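Local coordinates for LPXTG cell wall surface protein (Streptococcus gordonii, PDB 4IGB) that probably serves as a cell-wall-attached adhesin on the streptococcal surface, with this chain comprising its N1 and N2 domains, at residues F51-P56 and A161-I166; A123-E128 and N168-I173; T313-F318 and I391-T396; K409-V414 and S425-T430. One frame throughout, in Å; residues are numbered along the deposited sequence.

Interaction 1 of 4, residues F51-P56 and A161-I166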
# COMPACT_ATOMS: atom_id res chain seq x y z
N PHE C 51 14.54 -19.92 -11.45
CA PHE C 51 15.77 -20.45 -10.88
C PHE C 51 16.40 -19.52 -9.84
O PHE C 51 16.18 -18.31 -9.86
CB PHE C 51 16.79 -20.78 -11.97
CG PHE C 51 17.13 -19.62 -12.86
CD1 PHE C 51 18.19 -18.78 -12.55
CD2 PHE C 51 16.40 -19.36 -14.01
CE1 PHE C 51 18.51 -17.71 -13.36
CE2 PHE C 51 16.71 -18.29 -14.82
CZ PHE C 51 17.77 -17.47 -14.50
N HIS C 52 17.17 -20.11 -8.93
CA HIS C 52 17.84 -19.36 -7.88
C HIS C 52 19.21 -18.89 -8.33
O HIS C 52 19.81 -19.47 -9.24
CB HIS C 52 17.96 -20.21 -6.61
CG HIS C 52 18.52 -19.48 -5.44
ND1 HIS C 52 17.72 -18.91 -4.47
CD2 HIS C 52 19.80 -19.23 -5.07
CE1 HIS C 52 18.48 -18.34 -3.55
NE2 HIS C 52 19.75 -18.51 -3.89
N LEU C 53 19.72 -17.84 -7.70
CA LEU C 53 21.03 -17.30 -8.04
C LEU C 53 21.70 -16.67 -6.82
O LEU C 53 21.03 -16.08 -5.97
CB LEU C 53 20.90 -16.25 -9.15
CG LEU C 53 20.51 -16.76 -10.54
CD1 LEU C 53 19.96 -15.61 -11.38
CD2 LEU C 53 21.70 -17.40 -11.23
N SER C 54 23.02 -16.81 -6.74
CA SER C 54 23.77 -16.22 -5.65
C SER C 54 24.71 -15.14 -6.19
O SER C 54 25.49 -15.39 -7.09
CB SER C 54 24.58 -17.28 -4.91
OG SER C 54 23.73 -18.15 -4.19
N ASN C 55 24.61 -13.94 -5.62
CA ASN C 55 25.46 -12.83 -6.01
C ASN C 55 25.52 -12.75 -7.52
O ASN C 55 26.59 -12.84 -8.10
CB ASN C 55 26.87 -13.03 -5.45
CG ASN C 55 26.86 -13.44 -4.00
OD1 ASN C 55 26.24 -12.78 -3.15
ND2 ASN C 55 27.53 -14.54 -3.70
N PRO C 56 24.35 -12.63 -8.15
CA PRO C 56 24.23 -12.66 -9.61
C PRO C 56 24.93 -11.51 -10.33
O PRO C 56 25.21 -10.47 -9.74
CB PRO C 56 22.72 -12.57 -9.83
CG PRO C 56 22.22 -11.81 -8.66
CD PRO C 56 23.10 -12.20 -7.50
N ALA C 161 27.08 -18.47 -14.68
CA ALA C 161 27.58 -19.40 -15.68
C ALA C 161 26.53 -20.45 -16.03
O ALA C 161 26.30 -20.76 -17.20
CB ALA C 161 28.87 -20.06 -15.19
N ASN C 162 25.87 -20.98 -15.00
CA ASN C 162 24.91 -22.05 -15.18
C ASN C 162 23.56 -21.60 -15.76
O ASN C 162 22.69 -22.42 -16.03
CB ASN C 162 24.70 -22.79 -13.85
CG ASN C 162 24.21 -24.20 -14.05
OD1 ASN C 162 24.53 -24.85 -15.05
ND2 ASN C 162 23.42 -24.70 -13.10
N HIS C 163 23.40 -20.29 -15.94
CA HIS C 163 22.18 -19.72 -16.52
C HIS C 163 22.54 -18.50 -17.36
O HIS C 163 22.38 -17.37 -16.89
CB HIS C 163 21.20 -19.27 -15.43
CG HIS C 163 20.81 -20.35 -14.47
ND1 HIS C 163 19.71 -21.16 -14.65
CD2 HIS C 163 21.36 -20.72 -13.29
CE1 HIS C 163 19.61 -22.00 -13.64
NE2 HIS C 163 20.60 -21.76 -12.80
N ASP C 164 23.01 -18.71 -18.58
CA ASP C 164 23.42 -17.59 -19.42
C ASP C 164 22.64 -17.62 -20.73
O ASP C 164 23.21 -17.47 -21.80
CB ASP C 164 24.92 -17.67 -19.69
CG ASP C 164 25.52 -16.33 -20.11
OD1 ASP C 164 24.77 -15.38 -20.38
OD2 ASP C 164 26.76 -16.25 -20.18
N TYR C 165 21.33 -17.83 -20.63
CA TYR C 165 20.49 -17.97 -21.82
C TYR C 165 19.40 -16.90 -21.92
O TYR C 165 18.38 -17.10 -22.58
CB TYR C 165 19.86 -19.36 -21.86
CG TYR C 165 19.24 -19.82 -20.54
CD1 TYR C 165 18.00 -19.33 -20.12
CD2 TYR C 165 19.88 -20.74 -19.73
CE1 TYR C 165 17.43 -19.75 -18.93
CE2 TYR C 165 19.32 -21.17 -18.54
CZ TYR C 165 18.10 -20.67 -18.14
OH TYR C 165 17.55 -21.09 -16.95
N ILE C 166 19.60 -15.76 -21.29
CA ILE C 166 18.58 -14.73 -21.32
C ILE C 166 18.92 -13.65 -22.33
O ILE C 166 20.04 -13.15 -22.37
CB ILE C 166 18.38 -14.11 -19.93
CG1 ILE C 166 18.30 -15.22 -18.87
CG2 ILE C 166 17.13 -13.23 -19.92
CD1 ILE C 166 18.49 -14.73 -17.46
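Phe51 lays its ring flat over the imidazole of His163 in an offset stack, the centroids 4.0 Å apart and the planes only 5° from parallel. The slip is such that Phe51 CD1 sits over the centre of the imidazole, while His163 ND1 lies nearer the rim of the phenyl ring. What turns the ring there is the Phe51 chi1 of 57°, which tucks CG between the backbone N and the carbonyl carbon. The imidazole is held in place by its own segment: His163 ND1 donates to Tyr165 OH at 3.2 Å, almost straight at 173°, with the hydroxyl in the ring plane. Tyr165 OH is in turn hydrogen-bonded to Asp49, and it also touches Phe51 CD2 at 3.6 Å. Two aliphatic tips add to it. Ile166 CD1 meets the edge of the phenyl ring at Phe51 CZ, and Leu53 CD2 reaches His163 CD2 at 3.9 Å. The contact is thus mainly ring and methyl packing, joining outermost strand 48-54 of a six-stranded antiparallel sheet of the N1 domain to the loop between strands 158-159 and 171-183, with Phe51 and Ile166 also resting on strand 69-76.

Interaction 2 of 4, residues A123-E128 and N168-I173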
# COMPACT_ATOMS: atom_id res chain seq x y z
N ALA C 123 18.73 -5.11 -35.01
CA ALA C 123 19.78 -6.08 -35.31
C ALA C 123 20.12 -6.86 -34.04
O ALA C 123 20.28 -8.08 -34.06
CB ALA C 123 21.02 -5.38 -35.86
N GLN C 124 20.24 -6.14 -32.94
CA GLN C 124 20.51 -6.77 -31.66
C GLN C 124 19.45 -7.83 -31.32
O GLN C 124 19.78 -8.95 -30.94
CB GLN C 124 20.60 -5.73 -30.55
CG GLN C 124 20.66 -6.34 -29.15
CD GLN C 124 21.86 -7.26 -28.96
OE1 GLN C 124 22.81 -7.23 -29.74
NE2 GLN C 124 21.82 -8.07 -27.90
N ALA C 125 18.18 -7.46 -31.45
CA ALA C 125 17.09 -8.37 -31.14
C ALA C 125 17.12 -9.59 -32.06
O ALA C 125 16.94 -10.72 -31.61
CB ALA C 125 15.75 -7.66 -31.24
N GLU C 126 17.34 -9.36 -33.35
CA GLU C 126 17.38 -10.45 -34.31
C GLU C 126 18.53 -11.40 -33.98
O GLU C 126 18.36 -12.62 -33.94
CB GLU C 126 17.55 -9.91 -35.73
CG GLU C 126 16.62 -10.55 -36.73
CD GLU C 126 17.34 -10.92 -38.01
OE1 GLU C 126 17.38 -10.08 -38.93
OE2 GLU C 126 17.88 -12.04 -38.08
N SER C 127 19.69 -10.82 -33.70
CA SER C 127 20.85 -11.60 -33.30
C SER C 127 20.52 -12.47 -32.09
O SER C 127 20.82 -13.67 -32.08
CB SER C 127 22.02 -10.67 -32.99
OG SER C 127 23.13 -11.41 -32.51
N GLU C 128 19.91 -11.87 -31.07
CA GLU C 128 19.52 -12.62 -29.88
C GLU C 128 18.58 -13.77 -30.23
O GLU C 128 18.73 -14.88 -29.72
CB GLU C 128 18.87 -11.70 -28.84
CG GLU C 128 19.86 -10.83 -28.09
CD GLU C 128 20.88 -11.64 -27.29
OE1 GLU C 128 21.94 -12.00 -27.85
OE2 GLU C 128 20.62 -11.93 -26.11
N ASN C 168 19.44 -10.24 -24.16
CA ASN C 168 19.64 -8.84 -23.86
C ASN C 168 19.02 -8.03 -24.99
O ASN C 168 19.37 -8.23 -26.15
CB ASN C 168 21.13 -8.51 -23.75
CG ASN C 168 21.80 -9.22 -22.60
OD1 ASN C 168 22.20 -10.38 -22.72
ND2 ASN C 168 21.93 -8.53 -21.47
N LYS C 169 18.07 -7.16 -24.64
CA LYS C 169 17.53 -6.19 -25.60
C LYS C 169 16.84 -6.79 -26.82
O LYS C 169 16.93 -6.24 -27.92
CB LYS C 169 18.63 -5.23 -26.07
CG LYS C 169 19.27 -4.43 -24.97
CD LYS C 169 20.42 -3.62 -25.51
CE LYS C 169 21.30 -3.11 -24.40
NZ LYS C 169 22.73 -3.25 -24.77
N ALA C 170 16.15 -7.91 -26.63
CA ALA C 170 15.37 -8.51 -27.71
C ALA C 170 13.90 -8.07 -27.65
O ALA C 170 13.26 -7.80 -28.68
CB ALA C 170 15.47 -10.01 -27.66
N PHE C 171 13.37 -8.01 -26.43
CA PHE C 171 12.02 -7.51 -26.18
C PHE C 171 12.02 -6.51 -25.02
O PHE C 171 12.77 -6.67 -24.06
CB PHE C 171 11.09 -8.67 -25.80
CG PHE C 171 11.03 -9.78 -26.81
CD1 PHE C 171 9.97 -9.88 -27.70
CD2 PHE C 171 12.02 -10.76 -26.84
CE1 PHE C 171 9.90 -10.92 -28.62
CE2 PHE C 171 11.96 -11.80 -27.76
CZ PHE C 171 10.90 -11.88 -28.65
N TRP C 172 11.18 -5.48 -25.12
CA TRP C 172 10.77 -4.76 -23.91
C TRP C 172 9.48 -5.41 -23.39
O TRP C 172 8.75 -6.04 -24.15
CB TRP C 172 10.60 -3.25 -24.14
CG TRP C 172 9.56 -2.82 -25.15
CD1 TRP C 172 9.72 -2.73 -26.50
CD2 TRP C 172 8.23 -2.35 -24.88
NE1 TRP C 172 8.58 -2.27 -27.09
CE2 TRP C 172 7.64 -2.03 -26.12
CE3 TRP C 172 7.48 -2.20 -23.72
CZ2 TRP C 172 6.34 -1.56 -26.22
CZ3 TRP C 172 6.17 -1.74 -23.83
CH2 TRP C 172 5.63 -1.42 -25.07
N ILE C 173 9.23 -5.28 -22.09
CA ILE C 173 8.12 -6.01 -21.50
C ILE C 173 7.07 -5.05 -20.95
O ILE C 173 7.37 -3.89 -20.68
CB ILE C 173 8.59 -6.94 -20.35
CG1 ILE C 173 9.07 -6.12 -19.15
CG2 ILE C 173 9.69 -7.87 -20.83
CD1 ILE C 173 9.40 -6.97 -17.94
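The first turns of helix 123-130 press against the bend that leads into strand 171-183, and the backbones come so near that Ala125 CA and Ala170 CA are 3.8 Å apart. In the N1 domain this is a short helix packed against the end of two neighbouring strands of an antiparallel sheet: the helix follows strand 104-119, which pairs with strand 171-183, Trp172 bonding to His118 and, just beyond the strand ends, Ala170 to Leu120. Two small residues permit the close approach, and Lys169 makes the bend with a left-handed backbone conformation (phi 61°). Just ahead of it, Asn168 is gripped at both backbone polar atoms by side chains one helical turn apart. Gln124 NE2 donates to Asn168 O at 3.0 Å; the bond is nearly straight at 173°, and the oxygen lies close to the amide plane of the glutamine. Asn168 N donates to Glu128 OE2 at 2.8 Å, using the anti side of the carboxylate and tilted 32° out of its plane. The bend at chi2 of each long side chain brings its end group round to the backbone of Asn168. Asn168 itself sends its amide the other way, ND2 bonding to Glu59 O. Beneath the polar clasp, Glu128 CB rests 4.0 Å from Ala170 CB, and Ala125 CB sits 3.6 Å from Ala170 O.

Interaction 3 of 4, residues T313-F318 and I391-T396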
# COMPACT_ATOMS: atom_id res chain seq x y z
N THR C 313 -17.78 5.58 32.44
CA THR C 313 -17.23 6.64 31.62
C THR C 313 -16.03 6.16 30.83
O THR C 313 -15.12 5.56 31.38
CB THR C 313 -16.81 7.82 32.49
OG1 THR C 313 -17.92 8.23 33.29
CG2 THR C 313 -16.32 8.97 31.63
N TYR C 314 -16.05 6.42 29.53
CA TYR C 314 -14.95 6.03 28.66
C TYR C 314 -14.21 7.27 28.21
O TYR C 314 -14.82 8.23 27.76
CB TYR C 314 -15.48 5.30 27.43
CG TYR C 314 -16.17 3.98 27.70
CD1 TYR C 314 -15.44 2.81 27.83
CD2 TYR C 314 -17.56 3.91 27.81
CE1 TYR C 314 -16.07 1.60 28.06
CE2 TYR C 314 -18.20 2.69 28.04
CZ TYR C 314 -17.44 1.54 28.17
OH TYR C 314 -18.04 0.33 28.40
N LYS C 315 -12.89 7.23 28.33
CA LYS C 315 -12.06 8.32 27.87
C LYS C 315 -11.09 7.81 26.80
O LYS C 315 -10.27 6.94 27.06
CB LYS C 315 -11.29 8.92 29.04
CG LYS C 315 -10.20 9.90 28.65
CD LYS C 315 -9.71 10.61 29.87
CE LYS C 315 -8.49 11.46 29.59
NZ LYS C 315 -8.20 12.34 30.74
N ALA C 316 -11.21 8.37 25.60
CA ALA C 316 -10.46 7.90 24.46
C ALA C 316 -9.57 9.00 23.93
O ALA C 316 -10.04 10.07 23.55
CB ALA C 316 -11.42 7.42 23.36
N THR C 317 -8.28 8.73 23.88
CA THR C 317 -7.31 9.69 23.40
C THR C 317 -6.87 9.27 22.01
O THR C 317 -6.39 8.16 21.82
CB THR C 317 -6.10 9.75 24.33
OG1 THR C 317 -6.54 10.03 25.66
CG2 THR C 317 -5.12 10.83 23.87
N PHE C 318 -7.05 10.16 21.05
CA PHE C 318 -6.70 9.90 19.66
C PHE C 318 -5.52 10.79 19.26
O PHE C 318 -5.61 12.01 19.32
CB PHE C 318 -7.90 10.19 18.73
CG PHE C 318 -9.14 9.39 19.05
CD1 PHE C 318 -9.34 8.14 18.47
CD2 PHE C 318 -10.11 9.88 19.92
CE1 PHE C 318 -10.47 7.39 18.77
CE2 PHE C 318 -11.25 9.14 20.22
CZ PHE C 318 -11.43 7.89 19.64
N ILE C 391 -9.47 14.30 22.53
CA ILE C 391 -9.85 13.44 23.62
C ILE C 391 -11.36 13.43 23.78
O ILE C 391 -11.97 14.46 24.05
CB ILE C 391 -9.17 13.88 24.94
CG1 ILE C 391 -7.64 13.83 24.76
CG2 ILE C 391 -9.63 13.01 26.10
CD1 ILE C 391 -6.86 14.39 25.93
N ILE C 392 -11.96 12.27 23.58
CA ILE C 392 -13.41 12.15 23.68
C ILE C 392 -13.78 11.41 24.94
O ILE C 392 -13.27 10.32 25.20
CB ILE C 392 -14.01 11.41 22.47
CG1 ILE C 392 -13.60 12.09 21.16
CG2 ILE C 392 -15.54 11.36 22.58
CD1 ILE C 392 -14.20 11.43 19.94
N THR C 393 -14.67 12.01 25.72
CA THR C 393 -15.13 11.41 26.96
C THR C 393 -16.61 11.07 26.86
O THR C 393 -17.44 11.96 26.70
CB THR C 393 -14.86 12.35 28.14
OG1 THR C 393 -13.44 12.53 28.28
CG2 THR C 393 -15.42 11.77 29.43
N TYR C 394 -16.92 9.78 26.94
CA TYR C 394 -18.27 9.30 26.76
C TYR C 394 -18.90 8.95 28.10
O TYR C 394 -18.38 8.11 28.83
CB TYR C 394 -18.28 8.02 25.91
CG TYR C 394 -17.58 8.12 24.56
CD1 TYR C 394 -18.28 8.48 23.42
CD2 TYR C 394 -16.24 7.79 24.43
CE1 TYR C 394 -17.67 8.53 22.19
CE2 TYR C 394 -15.60 7.85 23.19
CZ TYR C 394 -16.32 8.22 22.08
OH TYR C 394 -15.71 8.28 20.84
N LYS C 395 -20.04 9.56 28.42
CA LYS C 395 -20.76 9.18 29.63
C LYS C 395 -21.84 8.17 29.30
O LYS C 395 -22.66 8.38 28.40
CB LYS C 395 -21.37 10.40 30.31
CG LYS C 395 -20.34 11.34 30.90
CD LYS C 395 -20.98 12.65 31.33
CE LYS C 395 -19.98 13.57 32.02
NZ LYS C 395 -19.56 13.04 33.35
N THR C 396 -21.84 7.07 30.03
CA THR C 396 -22.89 6.09 29.89
C THR C 396 -23.29 5.65 31.28
O THR C 396 -22.65 6.03 32.27
CB THR C 396 -22.42 4.86 29.08
OG1 THR C 396 -21.71 3.96 29.94
CG2 THR C 396 -21.51 5.27 27.91
O HOH W 1 -21.01 7.90 33.01
O HOH W 2 -17.89 10.83 34.14
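Chi1 of -64° at Tyr314 and -54° at Tyr394 sets each CG beside its backbone N, and the two side chains then meet on one face of the sheet with Tyr314 CB 4.0 Å from Tyr394 CD2. The same face carries Ala316, whose CB sits at the edge of the Tyr394 ring, and Phe318, whose CE2 meets Ile392 CD1 at 3.7 Å. Ile392 serves twice, since its CG2 also sits over one face of the Tyr394 ring, toward the rim. Between these side chains and the other face runs a regular antiparallel ladder. Tyr314 with Tyr394 and Ala316 with Ile392 are the hydrogen-bonded pairs, each closed by two backbone bonds, the shortest from Tyr394 N to Tyr314 O at 2.7 Å.

The other face bears Thr313, Lys315, Thr317, Ile391, Thr393 and Lys395. Here Thr313 turns its methyl toward the neighbouring strand, CG2 lying 3.7 Å from Thr393 CG2, and leaves OG1 to two waters. One joins Thr313 OG1 to Lys395 NZ, which donates to it at 2.9 Å; the other donates to Thr396 O at 2.6 Å. Thr396 OG1 bonds instead to Val312 O.

Strands 311-318 and 390-398 thus form part of the N2 domain with a two-sided chemistry. Aromatic and aliphatic groups pack toward strands 334-339 and 409-418, consistent with a beta-sandwich core, whereas the threonine and lysine side carries the mixed aliphatic and hydrated contacts expected of an outer surface.

Interaction 4 of 4, residues K409-V414 and S425-T430; sequences KIDNTV and SNQVST
Lys409 starts against the partner strand and then leads off: CB lies 3.3 Å from Thr430 O, CG passes by Ser429 OG, CD comes to 3.5 Å from that same Ser429 OG, and NZ leaves the pair to bond Ser407 OG. The bend at chi2 (91°) keeps the aliphatic part of the chain over the serine. That hydroxyl has its own acceptor, donating to Asp411 OD1 at 2.8 Å, nearly along the carboxylate C-O bond. Gln427 OE1 also approaches Asp411 OD1, but both are acceptors and no bond joins them.

Behind these polar tips the backbones pair antiparallel, Ile410 with Thr430 and Asn412 with Val428 each closed by two hydrogen bonds. Thr430 N approaches Ile410 O from above the carbonyl plane, 37° out of it, and a water donates to Ile410 O as well, at 2.8 Å, while also bonding Thr430 OG1, which bonds to Pro301 O too. Asn412 turns to the opposite face, where CB packs on Val428 CG2 and ND2 bonds Gln338.

Beyond the Asn412-Val428 pair, Ser425 contributes its side chain. Val414 N donates to Ser425 OG at 3.0 Å, while that OG donates a hydrogen bond to Asn426 O at 2.7 Å; Ser425 N returns a bond to Val414 O. The fit is tight, with Val414 CG1 3.5 Å from Ser425 CB. Ser425 thus links the two chains of this N2-domain pairing by two bonds, consistent with a hydroxyl that both accepts and donates standing in for a backbone carbonyl.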
# COMPACT_ATOMS: atom_id res chain seq x y z
N LYS C 409 -18.67 -9.28 32.29
CA LYS C 409 -17.94 -8.05 32.03
C LYS C 409 -18.43 -7.29 30.79
O LYS C 409 -19.00 -7.86 29.86
CB LYS C 409 -16.43 -8.30 31.96
CG LYS C 409 -16.03 -9.48 31.10
CD LYS C 409 -15.75 -9.06 29.67
CE LYS C 409 -15.08 -10.19 28.91
NZ LYS C 409 -15.95 -11.40 28.86
N ILE C 410 -18.20 -5.99 30.80
CA ILE C 410 -18.57 -5.14 29.67
C ILE C 410 -17.30 -4.66 28.96
O ILE C 410 -16.56 -3.84 29.48
CB ILE C 410 -19.38 -3.93 30.15
CG1 ILE C 410 -20.70 -4.40 30.78
CG2 ILE C 410 -19.64 -2.97 28.99
CD1 ILE C 410 -21.31 -3.40 31.71
N ASP C 411 -17.06 -5.22 27.78
CA ASP C 411 -15.92 -4.83 26.97
C ASP C 411 -16.22 -3.59 26.15
O ASP C 411 -17.39 -3.29 25.86
CB ASP C 411 -15.54 -5.97 26.01
CG ASP C 411 -15.00 -7.17 26.74
OD1 ASP C 411 -14.43 -6.98 27.83
OD2 ASP C 411 -15.15 -8.30 26.22
N ASN C 412 -15.17 -2.88 25.78
CA ASN C 412 -15.29 -1.73 24.90
C ASN C 412 -14.02 -1.50 24.10
O ASN C 412 -12.92 -1.75 24.59
CB ASN C 412 -15.62 -0.47 25.71
CG ASN C 412 -15.99 0.70 24.83
OD1 ASN C 412 -15.28 1.71 24.77
ND2 ASN C 412 -17.12 0.58 24.13
N THR C 413 -14.20 -1.04 22.87
CA THR C 413 -13.12 -0.66 21.96
C THR C 413 -13.64 0.50 21.11
O THR C 413 -14.82 0.56 20.80
CB THR C 413 -12.77 -1.81 20.99
OG1 THR C 413 -12.31 -2.94 21.74
CG2 THR C 413 -11.68 -1.39 20.02
N VAL C 414 -12.77 1.43 20.74
CA VAL C 414 -13.17 2.53 19.85
C VAL C 414 -12.31 2.49 18.59
O VAL C 414 -11.22 1.92 18.61
CB VAL C 414 -13.10 3.90 20.58
CG1 VAL C 414 -11.66 4.24 20.98
CG2 VAL C 414 -13.66 4.98 19.72
N SER C 425 -8.55 1.21 19.00
CA SER C 425 -7.88 1.51 20.25
C SER C 425 -7.53 0.18 20.89
O SER C 425 -7.86 -0.87 20.36
CB SER C 425 -8.84 2.26 21.18
OG SER C 425 -9.92 1.42 21.57
N ASN C 426 -6.87 0.22 22.04
CA ASN C 426 -6.77 -0.98 22.85
C ASN C 426 -8.18 -1.32 23.32
O ASN C 426 -9.07 -0.47 23.29
CB ASN C 426 -5.88 -0.72 24.05
CG ASN C 426 -6.41 0.38 24.93
OD1 ASN C 426 -6.98 0.12 26.00
ND2 ASN C 426 -6.24 1.62 24.49
N GLN C 427 -8.39 -2.56 23.75
CA GLN C 427 -9.64 -2.92 24.40
C GLN C 427 -9.61 -2.48 25.86
O GLN C 427 -8.55 -2.42 26.48
CB GLN C 427 -9.86 -4.43 24.31
CG GLN C 427 -11.17 -4.88 24.92
CD GLN C 427 -10.97 -5.75 26.15
OE1 GLN C 427 -11.44 -6.89 26.20
NE2 GLN C 427 -10.29 -5.20 27.16
N VAL C 428 -10.78 -2.16 26.41
CA VAL C 428 -10.94 -2.00 27.85
C VAL C 428 -12.07 -2.92 28.35
O VAL C 428 -12.81 -3.49 27.56
CB VAL C 428 -11.26 -0.55 28.26
CG1 VAL C 428 -10.04 0.34 28.01
CG2 VAL C 428 -12.51 -0.04 27.53
N SER C 429 -12.19 -3.06 29.66
CA SER C 429 -13.20 -3.96 30.18
C SER C 429 -13.66 -3.54 31.56
O SER C 429 -12.86 -3.10 32.39
CB SER C 429 -12.68 -5.39 30.22
OG SER C 429 -13.75 -6.30 30.44
N THR C 430 -14.96 -3.67 31.81
CA THR C 430 -15.50 -3.39 33.13
C THR C 430 -16.08 -4.69 33.68
O THR C 430 -16.99 -5.25 33.10
CB THR C 430 -16.54 -2.27 33.11
OG1 THR C 430 -15.94 -1.07 32.59
CG2 THR C 430 -17.07 -1.99 34.51
O HOH W 3 -16.22 -1.11 29.77

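Interactions 1 and 2 belong to the N1 domain and alternate along the chain, their second segments lying in the loop after strand 158-159 and at the start of strand 171-183; they touch through Ile166 O and Glu128 OE2. Interactions 3 and 4 lie in the N2 domain, about 60 and 55 Å from interaction 1 between centres. They share a sheet, and Tyr314 and Phe318 pack onto Asn412 and Val414. Interaction 2 is buried, a clasp of two side chains on the backbone N and O of one residue; the others are partly buried. Interaction 1 stacks a loop on an edge strand, while interactions 3 and 4 are backbone ladders, the first with an aromatic inner face, the second with more polar side-chain bonds.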